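SAM-dependent methyltransferase (PDB 5EPE) probably acts as an S-adenosylmethionine-dependent methyltransferase of unassigned substrate, and binds the product S-adenosyl-L-homocysteine in a Rossmann-like domain. Local coordinates at residues A[25-30]-A[183-188]; A[138-143]-A[168-173]; A[11-16]-A[200-205]; A[19-24]-A[192-197]. All coordinates share one frame; numbering follows the deposited sequence.

Interaction 1: A[25-30]-A[183-188]. With NA (sodium ion), chain C; NA (sodium ion), chain B.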
loop_
_atom_site.group_PDB
_atom_site.type_symbol
_atom_site.label_atom_id
_atom_site.label_comp_id
_atom_site.label_asym_id
_atom_site.label_seq_id
_atom_site.Cartn_x
_atom_site.Cartn_y
_atom_site.Cartn_z
ATOM N N LEU A 25 11.701 34.779 -15.978
ATOM C CA LEU A 25 11.710 35.398 -17.275
ATOM C C LEU A 25 13.125 35.857 -17.716
ATOM O O LEU A 25 13.491 35.684 -18.884
ATOM C CB LEU A 25 10.745 36.582 -17.249
ATOM C CG LEU A 25 10.238 37.082 -18.574
ATOM C CD1 LEU A 25 9.549 36.028 -19.480
ATOM C CD2 LEU A 25 9.312 38.297 -18.305
ATOM N N ALA A 26 13.920 36.409 -16.792
ATOM C CA ALA A 26 15.281 36.807 -17.109
ATOM C C ALA A 26 16.160 35.557 -17.327
ATOM O O ALA A 26 17.022 35.539 -18.172
ATOM C CB ALA A 26 15.866 37.685 -16.015
ATOM N N THR A 27 15.954 34.517 -16.536
ATOM C CA THR A 27 16.698 33.276 -16.726
ATOM C C THR A 27 16.471 32.737 -18.127
ATOM O O THR A 27 17.413 32.248 -18.794
ATOM C CB THR A 27 16.273 32.268 -15.638
ATOM O OG1 THR A 27 16.720 32.829 -14.399
ATOM C CG2 THR A 27 16.857 30.890 -15.861
ATOM N N LEU A 28 15.209 32.804 -18.565
ATOM C CA LEU A 28 14.848 32.308 -19.864
ATOM C C LEU A 28 15.568 33.126 -20.957
ATOM O O LEU A 28 16.094 32.528 -21.893
ATOM C CB LEU A 28 13.340 32.316 -20.087
ATOM C CG LEU A 28 12.842 31.895 -21.479
ATOM C CD1 LEU A 28 13.192 30.462 -21.844
ATOM C CD2 LEU A 28 11.350 32.122 -21.535
ATOM N N GLY A 29 15.533 34.450 -20.854
ATOM C CA GLY A 29 16.258 35.313 -21.827
ATOM C C GLY A 29 17.717 34.938 -21.983
ATOM O O GLY A 29 18.232 34.811 -23.084
ATOM N N ALA A 30 18.393 34.713 -20.860
ATOM C CA ALA A 30 19.820 34.332 -20.879
ATOM C C ALA A 30 20.027 32.911 -21.352
ATOM O O ALA A 30 20.995 32.631 -22.051
ATOM C CB ALA A 30 20.434 34.497 -19.493
ATOM N N GLU A 183 16.123 23.779 -24.713
ATOM C CA GLU A 183 16.205 24.475 -23.445
ATOM C C GLU A 183 14.844 24.437 -22.791
ATOM O O GLU A 183 13.830 24.227 -23.448
ATOM C CB GLU A 183 16.725 25.910 -23.595
ATOM C CG GLU A 183 18.181 26.112 -23.095
ATOM C CD GLU A 183 18.339 26.134 -21.566
ATOM O OE1 GLU A 183 19.438 26.475 -21.036
ATOM O OE2 GLU A 183 17.328 25.865 -20.855
HETATM N N MSE A 184 14.837 24.701 -21.488
HETATM C CA MSE A 184 13.571 24.850 -20.769
HETATM C C MSE A 184 13.770 25.541 -19.463
HETATM O O MSE A 184 14.813 25.353 -18.793
HETATM C CB MSE A 184 12.764 23.542 -20.546
HETATM C CG MSE A 184 13.535 22.621 -19.677
HETATM SE SE MSE A 184 12.646 20.840 -19.399
HETATM C CE MSE A 184 13.678 20.287 -17.844
ATOM N N VAL A 185 12.746 26.324 -19.097
ATOM C CA VAL A 185 12.705 27.003 -17.795
ATOM C C VAL A 185 11.300 26.729 -17.253
ATOM O O VAL A 185 10.306 27.085 -17.865
ATOM C CB VAL A 185 12.978 28.534 -17.899
ATOM C CG1 VAL A 185 12.891 29.246 -16.538
ATOM C CG2 VAL A 185 14.378 28.781 -18.476
ATOM N N LEU A 186 11.240 26.079 -16.100
ATOM C CA LEU A 186 9.989 25.651 -15.543
ATOM C C LEU A 186 9.548 26.513 -14.378
ATOM O O LEU A 186 10.385 27.011 -13.639
ATOM C CB LEU A 186 10.117 24.162 -15.117
ATOM C CG LEU A 186 10.570 23.173 -16.216
ATOM C CD1 LEU A 186 10.384 21.727 -15.733
ATOM C CD2 LEU A 186 9.934 23.346 -17.524
ATOM N N ALA A 187 8.229 26.673 -14.211
ATOM C CA ALA A 187 7.703 27.222 -12.972
ATOM C C ALA A 187 8.074 26.335 -11.805
ATOM O O ALA A 187 8.294 25.147 -11.952
ATOM C CB ALA A 187 6.185 27.357 -13.041
ATOM N N ASP A 188 8.157 26.939 -10.634
ATOM C CA ASP A 188 8.159 26.216 -9.378
ATOM C C ASP A 188 6.944 26.685 -8.593
ATOM O O ASP A 188 6.187 27.537 -9.084
ATOM C CB ASP A 188 9.435 26.417 -8.634
ATOM C CG ASP A 188 9.679 27.869 -8.190
ATOM O OD1 ASP A 188 8.942 28.843 -8.443
ATOM O OD2 ASP A 188 10.787 28.057 -7.639
HETATM NA NA NA C . 13.034 26.692 -7.418
HETATM NA NA NA B . 11.269 28.023 -5.009
HETATM O O HOH W 1 12.990 24.475 -8.019
HETATM O O HOH W 2 12.221 25.850 -5.330
HETATM O O HOH W 3 14.410 28.599 -8.486
HETATM O O HOH W 4 13.440 28.428 -5.863
HETATM O O HOH W 5 11.617 30.531 -5.520
#
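L28 and V185 meet where helix 22-31 packs on strand 179-186. Every close approach uses one methyl of the valine, CG2. V185 CG2 lies 3.8 Å from L28 CA and 3.9 Å from L28 CD1. The leucine therefore offers both its main chain and one branch tip. The two side chains slant across each other rather than running alongside. V185 carries CG1 anti to the backbone N (chi1 178°). This sets CG2 beside that nitrogen, where it faces the helix. T27 adds a looser touch, with its CG2 4.2 Å from V185 CG2, again at a slant. The T27 hydroxyl turns back to E23 O in its own helix, which leaves the methyl to meet the strand. No hydrogen bond joins the two segments. V242 against L28 and F20 against V185 extend the apolar patch.

Past the end of the strand, D188 OD1 caps S191 N at the start of helix 189-209. D188 OD2 bridges two sodium ions, 2.6 Å from the ion of chain C and 2.7 Å from the ion of chain B. Two waters also join these ions. D190 of the same chain, D188 of two neighbouring subunits and D190 of one of them also bind sodium. Helix 22-31 covers strand 179-186, an outermost strand of this chain's seven-stranded sheet, whose order 3-2-1-4-5-7-6 marks the Rossmann-like class I methyltransferase fold.

Interaction 2: A[138-143]-A[168-173]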
loop_
_atom_site.group_PDB
_atom_site.type_symbol
_atom_site.label_atom_id
_atom_site.label_comp_id
_atom_site.label_asym_id
_atom_site.label_seq_id
_atom_site.Cartn_x
_atom_site.Cartn_y
_atom_site.Cartn_z
HETATM N N MSE A 138 7.409 27.602 -26.574
HETATM C CA MSE A 138 6.039 27.236 -26.165
HETATM C C MSE A 138 5.964 27.226 -24.659
HETATM O O MSE A 138 6.741 26.535 -24.001
HETATM C CB MSE A 138 5.708 25.830 -26.681
HETATM C CG MSE A 138 5.692 25.726 -28.229
HETATM SE SE MSE A 138 4.282 26.888 -29.031
HETATM C CE MSE A 138 2.759 25.913 -28.372
ATOM N N GLY A 139 5.027 27.980 -24.107
ATOM C CA GLY A 139 4.784 28.079 -22.674
ATOM C C GLY A 139 3.507 27.248 -22.432
ATOM O O GLY A 139 2.433 27.555 -22.974
ATOM N N GLU A 140 3.635 26.169 -21.643
ATOM C CA GLU A 140 2.559 25.176 -21.543
ATOM C C GLU A 140 2.515 24.487 -20.173
ATOM O O GLU A 140 3.580 24.242 -19.577
ATOM C CB GLU A 140 2.725 24.080 -22.622
ATOM C CG GLU A 140 2.510 24.516 -24.078
ATOM C CD GLU A 140 1.062 24.855 -24.333
ATOM O OE1 GLU A 140 0.809 25.747 -25.188
ATOM O OE2 GLU A 140 0.172 24.199 -23.721
ATOM N N PRO A 141 1.287 24.111 -19.733
ATOM C CA PRO A 141 1.127 23.245 -18.577
ATOM C C PRO A 141 1.388 21.777 -18.806
ATOM O O PRO A 141 1.378 21.250 -19.951
ATOM C CB PRO A 141 -0.328 23.508 -18.114
ATOM C CG PRO A 141 -1.036 24.014 -19.346
ATOM C CD PRO A 141 -0.007 24.443 -20.355
ATOM N N PHE A 142 1.705 21.104 -17.701
ATOM C CA PHE A 142 1.929 19.667 -17.680
ATOM C C PHE A 142 1.633 19.191 -16.260
ATOM O O PHE A 142 1.452 20.043 -15.370
ATOM C CB PHE A 142 3.351 19.330 -18.189
ATOM C CG PHE A 142 4.444 19.886 -17.350
ATOM C CD1 PHE A 142 4.928 19.208 -16.267
ATOM C CD2 PHE A 142 4.954 21.151 -17.613
ATOM C CE1 PHE A 142 5.891 19.743 -15.452
ATOM C CE2 PHE A 142 5.970 21.685 -16.811
ATOM C CZ PHE A 142 6.421 20.993 -15.712
ATOM N N TRP A 143 1.548 17.881 -16.007
ATOM C CA TRP A 143 1.374 17.396 -14.627
ATOM C C TRP A 143 2.713 17.360 -13.877
ATOM O O TRP A 143 3.651 16.702 -14.277
ATOM C CB TRP A 143 0.717 16.003 -14.587
ATOM C CG TRP A 143 -0.673 15.966 -15.105
ATOM C CD1 TRP A 143 -1.160 15.143 -16.128
ATOM C CD2 TRP A 143 -1.798 16.764 -14.691
ATOM N NE1 TRP A 143 -2.515 15.372 -16.317
ATOM C CE2 TRP A 143 -2.920 16.356 -15.463
ATOM C CE3 TRP A 143 -1.991 17.739 -13.702
ATOM C CZ2 TRP A 143 -4.184 16.963 -15.336
ATOM C CZ3 TRP A 143 -3.281 18.327 -13.567
ATOM C CH2 TRP A 143 -4.329 17.946 -14.391
ATOM N N PRO A 168 8.211 13.903 -18.306
ATOM C CA PRO A 168 8.915 13.079 -19.294
ATOM C C PRO A 168 8.078 12.835 -20.572
ATOM O O PRO A 168 8.585 12.960 -21.676
ATOM C CB PRO A 168 9.189 11.771 -18.538
ATOM C CG PRO A 168 9.116 12.109 -17.099
ATOM C CD PRO A 168 8.087 13.219 -17.001
ATOM N N GLU A 169 6.793 12.512 -20.403
ATOM C CA GLU A 169 5.919 12.231 -21.543
ATOM C C GLU A 169 5.640 13.523 -22.327
ATOM O O GLU A 169 5.511 13.490 -23.570
ATOM C CB GLU A 169 4.598 11.625 -21.063
ATOM C CG GLU A 169 4.614 10.119 -20.681
ATOM C CD GLU A 169 5.390 9.774 -19.353
ATOM O OE1 GLU A 169 5.603 10.639 -18.436
ATOM O OE2 GLU A 169 5.719 8.564 -19.198
ATOM N N PHE A 170 5.580 14.637 -21.627
ATOM C CA PHE A 170 5.377 15.929 -22.295
ATOM C C PHE A 170 6.588 16.292 -23.155
ATOM O O PHE A 170 6.453 16.650 -24.330
ATOM C CB PHE A 170 5.054 17.054 -21.280
ATOM C CG PHE A 170 4.530 18.312 -21.954
ATOM C CD1 PHE A 170 3.502 18.238 -22.877
ATOM C CD2 PHE A 170 5.081 19.554 -21.671
ATOM C CE1 PHE A 170 3.003 19.352 -23.514
ATOM C CE2 PHE A 170 4.563 20.679 -22.286
ATOM C CZ PHE A 170 3.552 20.582 -23.226
ATOM N N LEU A 171 7.779 16.172 -22.585
ATOM C CA LEU A 171 9.002 16.315 -23.374
ATOM C C LEU A 171 9.060 15.367 -24.553
ATOM O O LEU A 171 9.406 15.786 -25.670
ATOM C CB LEU A 171 10.239 16.172 -22.494
ATOM C CG LEU A 171 10.440 17.286 -21.466
ATOM C CD1 LEU A 171 11.467 16.834 -20.447
ATOM C CD2 LEU A 171 10.870 18.541 -22.199
ATOM N N ALA A 172 8.704 14.104 -24.320
ATOM C CA ALA A 172 8.571 13.128 -25.413
ATOM C C ALA A 172 7.612 13.593 -26.487
ATOM O O ALA A 172 7.852 13.315 -27.670
ATOM C CB ALA A 172 8.162 11.765 -24.902
ATOM N N SER A 173 6.507 14.253 -26.110
ATOM C CA SER A 173 5.556 14.679 -27.121
ATOM C C SER A 173 6.173 15.688 -28.120
ATOM O O SER A 173 5.866 15.614 -29.340
ATOM C CB SER A 173 4.276 15.276 -26.517
ATOM O OG SER A 173 4.463 16.514 -25.868
#
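F170 presents its ring to three consecutive residues of strand 134-143. E140 CB comes in at the ring edge, near its plane, 3.6 Å from F170 CZ. The E140 side chain crosses the phenylalanine at about a right angle. P141 O sits over one face, 3.9 Å above the F170 ring plane and displaced toward the rim. F142 CB lies 3.9 Å from F170 CD2, near the root of the ring. The F142 ring itself leads away and packs on L186 instead.

The F170 side chain has CG anti to its own nitrogen (chi1 -167°), which extends the ring from helix 167-177 to the strand. The axes of the short segments 138-143 and 168-173 approach to 8.8 Å, with 137° between their directions. F243 of the adjacent antiparallel strand 238-247 meets the F170 ring edge-to-face, and F174 meets it with planes at about 60°. The E140 chain bends at chi2, and its OE1 hydrogen-bonds S113 OG. S113 directly precedes W114 of the S-adenosyl-L-homocysteine site.

No hydrogen bond crosses the contact. Its cohesion should come mainly from dispersion, with the glutamate meeting the ring through its aliphatic carbons and its carboxylate bonded to S113.

Interaction 3: A[11-16]-A[200-205]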
loop_
_atom_site.group_PDB
_atom_site.type_symbol
_atom_site.label_atom_id
_atom_site.label_comp_id
_atom_site.label_asym_id
_atom_site.label_seq_id
_atom_site.Cartn_x
_atom_site.Cartn_y
_atom_site.Cartn_z
ATOM N N GLU A 11 -6.477 40.274 -13.690
ATOM C CA GLU A 11 -5.063 40.372 -14.030
ATOM C C GLU A 11 -4.578 41.771 -14.387
ATOM O O GLU A 11 -3.471 41.931 -14.905
ATOM C CB GLU A 11 -4.755 39.385 -15.128
ATOM C CG GLU A 11 -4.955 37.947 -14.632
ATOM C CD GLU A 11 -4.333 36.874 -15.486
ATOM O OE1 GLU A 11 -4.825 35.737 -15.421
ATOM O OE2 GLU A 11 -3.381 37.137 -16.214
ATOM N N SER A 12 -5.346 42.782 -14.014
ATOM C CA SER A 12 -5.011 44.175 -14.410
ATOM C C SER A 12 -3.661 44.639 -13.816
ATOM O O SER A 12 -3.046 45.571 -14.333
ATOM C CB SER A 12 -6.093 45.181 -13.988
ATOM O OG SER A 12 -6.327 45.132 -12.575
ATOM N N ALA A 13 -3.235 44.031 -12.713
ATOM C CA ALA A 13 -2.011 44.432 -12.061
ATOM C C ALA A 13 -0.897 43.427 -12.306
ATOM O O ALA A 13 0.115 43.486 -11.626
ATOM C CB ALA A 13 -2.267 44.569 -10.566
ATOM N N HIS A 14 -1.075 42.453 -13.193
ATOM C CA HIS A 14 0.006 41.489 -13.496
ATOM C C HIS A 14 0.906 42.045 -14.621
ATOM O O HIS A 14 0.361 42.518 -15.614
ATOM C CB HIS A 14 -0.591 40.213 -14.039
ATOM C CG HIS A 14 -1.077 39.264 -12.997
ATOM N ND1 HIS A 14 -1.986 39.626 -12.014
ATOM C CD2 HIS A 14 -0.747 37.971 -12.760
ATOM C CE1 HIS A 14 -2.224 38.567 -11.248
ATOM N NE2 HIS A 14 -1.449 37.572 -11.646
ATOM N N ARG A 15 2.229 41.976 -14.467
ATOM C CA ARG A 15 3.143 42.175 -15.604
ATOM C C ARG A 15 3.278 40.879 -16.399
ATOM O O ARG A 15 3.330 40.922 -17.595
ATOM C CB ARG A 15 4.511 42.653 -15.150
ATOM C CG ARG A 15 4.489 44.106 -14.650
ATOM C CD ARG A 15 5.898 44.486 -14.213
ATOM N NE ARG A 15 5.898 45.850 -13.691
ATOM C CZ ARG A 15 6.796 46.338 -12.850
ATOM N NH1 ARG A 15 7.816 45.612 -12.435
ATOM N NH2 ARG A 15 6.687 47.583 -12.447
ATOM N N ILE A 16 3.268 39.747 -15.713
ATOM C CA ILE A 16 3.424 38.433 -16.318
ATOM C C ILE A 16 2.135 37.636 -16.067
ATOM O O ILE A 16 1.762 37.428 -14.934
ATOM C CB ILE A 16 4.647 37.694 -15.722
ATOM C CG1 ILE A 16 5.922 38.542 -15.895
ATOM C CG2 ILE A 16 4.773 36.300 -16.336
ATOM C CD1 ILE A 16 7.128 38.122 -15.068
ATOM N N TRP A 200 -5.678 37.671 -6.017
ATOM C CA TRP A 200 -6.569 37.829 -4.883
ATOM C C TRP A 200 -6.576 39.278 -4.390
ATOM O O TRP A 200 -7.641 39.826 -4.123
ATOM C CB TRP A 200 -6.213 36.852 -3.742
ATOM C CG TRP A 200 -5.983 35.450 -4.204
ATOM C CD1 TRP A 200 -6.537 34.815 -5.272
ATOM C CD2 TRP A 200 -5.138 34.506 -3.564
ATOM N NE1 TRP A 200 -6.035 33.539 -5.384
ATOM C CE2 TRP A 200 -5.168 33.325 -4.342
ATOM C CE3 TRP A 200 -4.349 34.551 -2.414
ATOM C CZ2 TRP A 200 -4.439 32.214 -4.015
ATOM C CZ3 TRP A 200 -3.629 33.422 -2.067
ATOM C CH2 TRP A 200 -3.688 32.270 -2.873
ATOM N N LEU A 201 -5.408 39.904 -4.313
ATOM C CA LEU A 201 -5.342 41.301 -3.866
ATOM C C LEU A 201 -6.044 42.209 -4.885
ATOM O O LEU A 201 -6.797 43.098 -4.530
ATOM C CB LEU A 201 -3.874 41.707 -3.665
ATOM C CG LEU A 201 -3.657 43.145 -3.176
ATOM C CD1 LEU A 201 -4.389 43.376 -1.880
ATOM C CD2 LEU A 201 -2.175 43.497 -3.049
ATOM N N THR A 202 -5.773 41.959 -6.169
ATOM C CA THR A 202 -6.411 42.696 -7.224
ATOM C C THR A 202 -7.963 42.609 -7.124
ATOM O O THR A 202 -8.655 43.614 -7.218
ATOM C CB THR A 202 -5.919 42.247 -8.604
ATOM O OG1 THR A 202 -4.496 42.448 -8.662
ATOM C CG2 THR A 202 -6.613 43.097 -9.767
HETATM N N MSE A 203 -8.467 41.398 -6.988
HETATM C CA MSE A 203 -9.890 41.163 -6.869
HETATM C C MSE A 203 -10.499 41.830 -5.681
HETATM O O MSE A 203 -11.585 42.399 -5.782
HETATM C CB MSE A 203 -10.218 39.683 -6.835
HETATM C CG MSE A 203 -10.158 39.031 -8.195
HETATM SE SE MSE A 203 -10.664 37.082 -7.957
HETATM C CE MSE A 203 -8.987 36.578 -7.365
ATOM N N ARG A 204 -9.840 41.771 -4.533
ATOM C CA ARG A 204 -10.398 42.384 -3.336
ATOM C C ARG A 204 -10.484 43.894 -3.441
ATOM O O ARG A 204 -11.526 44.493 -3.060
ATOM C CB ARG A 204 -9.579 42.036 -2.075
ATOM C CG ARG A 204 -10.089 42.680 -0.774
ATOM C CD ARG A 204 -11.561 42.312 -0.490
ATOM N NE ARG A 204 -12.066 43.146 0.567
ATOM C CZ ARG A 204 -12.057 42.865 1.868
ATOM N NH1 ARG A 204 -11.659 41.702 2.371
ATOM N NH2 ARG A 204 -12.520 43.775 2.684
ATOM N N ARG A 205 -9.407 44.516 -3.917
ATOM C CA ARG A 205 -9.406 45.961 -4.140
ATOM C C ARG A 205 -10.438 46.376 -5.183
ATOM O O ARG A 205 -11.078 47.405 -5.057
ATOM C CB ARG A 205 -8.018 46.420 -4.553
ATOM C CG ARG A 205 -7.065 46.427 -3.363
ATOM C CD ARG A 205 -5.655 46.783 -3.758
ATOM N NE ARG A 205 -4.863 46.900 -2.551
ATOM C CZ ARG A 205 -3.597 47.280 -2.515
ATOM N NH1 ARG A 205 -2.985 47.583 -3.629
ATOM N NH2 ARG A 205 -2.953 47.350 -1.344
HETATM O O HOH W 6 -3.847 41.508 -11.084
#
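T202 holds CG2 anti to its backbone N and OG1 beside that nitrogen (chi1 -59°). The methyl faces S12 and the hydroxyl faces A13. S12 has OG between its backbone N and carbonyl carbon (chi1 57°). This brings S12 OG to 3.5 Å from T202 CG2. The other branch, T202 OG1, lies 3.6 Å from A13 CB. Both are van der Waals approaches, and no direct hydrogen bond links the two segments.

Water 6 makes the polar link. It accepts from A13 N at 3.1 Å. It is also hydrogen-bonded to H14 ND1 at 2.8 Å, in the plane of the imidazole at its edge. A third hydrogen bond, 2.7 Å long, joins the water to T202 OG1. A type I beta turn from E11 to H14 shapes the loop, with H14 N donating to E11 O at 3.0 Å. The loop follows helix 5-11 and leads to I16, part of the S-adenosyl-L-homocysteine pocket of this Rossmann-like methyltransferase. E11 CG lies over the centre of the H14 ring, 4.3 Å above its plane. T202 OG1 has further partners in A198 O of its own helix and R33 NH2 of a neighbouring subunit. A13 also packs on that R33.

Interaction 4: A[19-24]-A[192-197]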
loop_
_atom_site.group_PDB
_atom_site.type_symbol
_atom_site.label_atom_id
_atom_site.label_comp_id
_atom_site.label_asym_id
_atom_site.label_seq_id
_atom_site.Cartn_x
_atom_site.Cartn_y
_atom_site.Cartn_z
ATOM N N PRO A 19 2.537 31.647 -14.653
ATOM C CA PRO A 19 3.294 31.322 -13.396
ATOM C C PRO A 19 4.825 31.401 -13.532
ATOM O O PRO A 19 5.554 30.430 -13.355
ATOM C CB PRO A 19 2.795 29.919 -13.069
ATOM C CG PRO A 19 2.418 29.316 -14.408
ATOM C CD PRO A 19 1.887 30.449 -15.229
ATOM N N PHE A 20 5.320 32.582 -13.857
ATOM C CA PHE A 20 6.713 32.855 -13.999
ATOM C C PHE A 20 6.985 34.141 -13.217
ATOM O O PHE A 20 6.190 35.033 -13.209
ATOM C CB PHE A 20 7.077 33.152 -15.451
ATOM C CG PHE A 20 7.965 32.127 -16.113
ATOM C CD1 PHE A 20 7.953 30.789 -15.737
ATOM C CD2 PHE A 20 8.763 32.519 -17.157
ATOM C CE1 PHE A 20 8.751 29.881 -16.364
ATOM C CE2 PHE A 20 9.602 31.610 -17.768
ATOM C CZ PHE A 20 9.576 30.290 -17.357
ATOM N N THR A 21 8.068 34.164 -12.481
ATOM C CA THR A 21 8.537 35.377 -11.857
ATOM C C THR A 21 9.353 36.227 -12.821
ATOM O O THR A 21 9.757 35.750 -13.872
ATOM C CB THR A 21 9.442 35.027 -10.683
ATOM O OG1 THR A 21 10.534 34.186 -11.104
ATOM C CG2 THR A 21 8.652 34.357 -9.584
ATOM N N PRO A 22 9.657 37.499 -12.449
ATOM C CA PRO A 22 10.662 38.236 -13.208
ATOM C C PRO A 22 12.000 37.502 -13.298
ATOM O O PRO A 22 12.685 37.556 -14.341
ATOM C CB PRO A 22 10.825 39.544 -12.412
ATOM C CG PRO A 22 9.529 39.731 -11.780
ATOM C CD PRO A 22 8.992 38.366 -11.444
ATOM N N GLU A 23 12.376 36.795 -12.230
ATOM C CA GLU A 23 13.667 36.129 -12.222
ATOM C C GLU A 23 13.648 34.970 -13.227
ATOM O O GLU A 23 14.593 34.750 -13.967
ATOM C CB GLU A 23 13.999 35.656 -10.808
ATOM C CG GLU A 23 14.133 36.778 -9.728
ATOM C CD GLU A 23 12.824 37.530 -9.249
ATOM O OE1 GLU A 23 11.662 37.163 -9.491
ATOM O OE2 GLU A 23 12.955 38.575 -8.572
ATOM N N LYS A 24 12.539 34.242 -13.299
ATOM C CA LYS A 24 12.401 33.190 -14.319
ATOM C C LYS A 24 12.406 33.692 -15.742
ATOM O O LYS A 24 13.024 33.103 -16.629
ATOM C CB LYS A 24 11.182 32.358 -14.069
ATOM C CG LYS A 24 11.490 31.406 -12.931
ATOM C CD LYS A 24 10.409 30.477 -12.576
ATOM C CE LYS A 24 10.751 29.694 -11.300
ATOM N NZ LYS A 24 11.709 28.638 -11.607
ATOM N N TRP A 192 4.173 29.924 -9.299
ATOM C CA TRP A 192 2.744 29.748 -9.324
ATOM C C TRP A 192 2.056 30.655 -8.288
ATOM O O TRP A 192 1.019 31.237 -8.583
ATOM C CB TRP A 192 2.351 28.290 -9.047
ATOM C CG TRP A 192 2.192 27.413 -10.269
ATOM C CD1 TRP A 192 3.013 26.428 -10.683
ATOM C CD2 TRP A 192 1.122 27.463 -11.202
ATOM N NE1 TRP A 192 2.552 25.863 -11.844
ATOM C CE2 TRP A 192 1.375 26.481 -12.178
ATOM C CE3 TRP A 192 -0.023 28.253 -11.313
ATOM C CZ2 TRP A 192 0.504 26.247 -13.220
ATOM C CZ3 TRP A 192 -0.872 28.027 -12.355
ATOM C CH2 TRP A 192 -0.586 27.061 -13.319
ATOM N N ASP A 193 2.633 30.747 -7.101
ATOM C CA ASP A 193 2.074 31.623 -6.044
ATOM C C ASP A 193 1.985 33.047 -6.521
ATOM O O ASP A 193 0.970 33.718 -6.281
ATOM C CB ASP A 193 2.918 31.602 -4.764
ATOM C CG ASP A 193 2.822 30.321 -3.988
ATOM O OD1 ASP A 193 1.983 29.426 -4.272
ATOM O OD2 ASP A 193 3.705 30.077 -3.112
ATOM N N ARG A 194 3.056 33.524 -7.201
ATOM C CA ARG A 194 3.063 34.896 -7.752
ATOM C C ARG A 194 1.943 35.169 -8.722
ATOM O O ARG A 194 1.286 36.229 -8.622
ATOM C CB ARG A 194 4.383 35.314 -8.441
ATOM C CG ARG A 194 5.629 35.346 -7.565
ATOM C CD ARG A 194 5.642 36.483 -6.560
ATOM N NE ARG A 194 4.819 36.058 -5.420
ATOM C CZ ARG A 194 3.705 36.653 -4.974
ATOM N NH1 ARG A 194 3.038 36.069 -3.967
ATOM N NH2 ARG A 194 3.208 37.765 -5.543
ATOM N N TYR A 195 1.728 34.249 -9.650
ATOM C CA TYR A 195 0.665 34.359 -10.606
ATOM C C TYR A 195 -0.762 34.322 -9.958
ATOM O O TYR A 195 -1.606 35.190 -10.257
ATOM C CB TYR A 195 0.812 33.275 -11.685
ATOM C CG TYR A 195 -0.329 33.218 -12.626
ATOM C CD1 TYR A 195 -0.635 34.328 -13.415
ATOM C CD2 TYR A 195 -1.140 32.105 -12.687
ATOM C CE1 TYR A 195 -1.687 34.319 -14.260
ATOM C CE2 TYR A 195 -2.213 32.081 -13.515
ATOM C CZ TYR A 195 -2.475 33.200 -14.290
ATOM O OH TYR A 195 -3.555 33.208 -15.094
ATOM N N GLU A 196 -1.020 33.348 -9.081
ATOM C CA GLU A 196 -2.328 33.142 -8.509
ATOM C C GLU A 196 -2.638 34.102 -7.384
ATOM O O GLU A 196 -3.701 34.739 -7.382
ATOM C CB GLU A 196 -2.514 31.691 -8.054
ATOM C CG GLU A 196 -2.508 30.719 -9.238
ATOM C CD GLU A 196 -3.723 30.814 -10.173
ATOM O OE1 GLU A 196 -4.665 31.626 -9.951
ATOM O OE2 GLU A 196 -3.718 30.039 -11.161
ATOM N N ALA A 197 -1.724 34.234 -6.429
ATOM C CA ALA A 197 -1.993 35.061 -5.258
ATOM C C ALA A 197 -2.173 36.515 -5.530
ATOM O O ALA A 197 -2.965 37.213 -4.842
ATOM C CB ALA A 197 -0.969 34.834 -4.170
#
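In this Rossmann-like methyltransferase fold, the loop before helix 22-31 runs close against helix 189-209, with P19 CA only 4.4 Å from W192 CA. The main feature is a CH-pi contact between P19 and the indole of W192. P19 CG stands 3.7 Å from the centroid of the six-membered ring of W192, 8° off the ring normal. P19 CB lies over the same indole face, 3.5 Å from W192 CD2. The two side chains lie side by side and point the same way.

One turn on, Y195 CB approaches P19 CA to 3.6 Å. P19 N lies obliquely to the phenol ring. P19 thus touches W192 through its ring carbons and Y195 mainly through its backbone atoms. It directly follows N18 of the S-adenosyl-L-homocysteine site. W240 of strand 238-247 packs on both P19 and W192.

Farther out, T21 CG2 slants across R194 CG at 3.8 Å. The R194 chain bends at chi2 and chi3 and carries its NH1 to a salt bridge with E183 of a neighbouring subunit. T21 is the N-cap residue of helix 22-31, and its OG1 accepts from K24 N at 3.0 Å, with an N-H...O angle of 161°.

Interaction 4 sits between its neighbours, its centre about 12 Å from those of interactions 1 and 3. It shares helix 22-31 with interaction 1 and helix 189-209 with interaction 3. K24 NZ probably hydrogen-bonds L186 O at 2.9 Å, joining 4 to 1. Two further probable bonds join 4 to 3: H14 NE2 with Y195 O, and E11 OE1 with Y195 OH, both 2.8 Å. Interaction 2 also touches interaction 1 where M184 SE packs on L171 CD2, 4.0 Å apart, but has no touch with 3 or 4. The Y195 side chain is about 6 Å from bound S-adenosyl-L-homocysteine. Those of L28 and E140 are about 9 and 10 Å away.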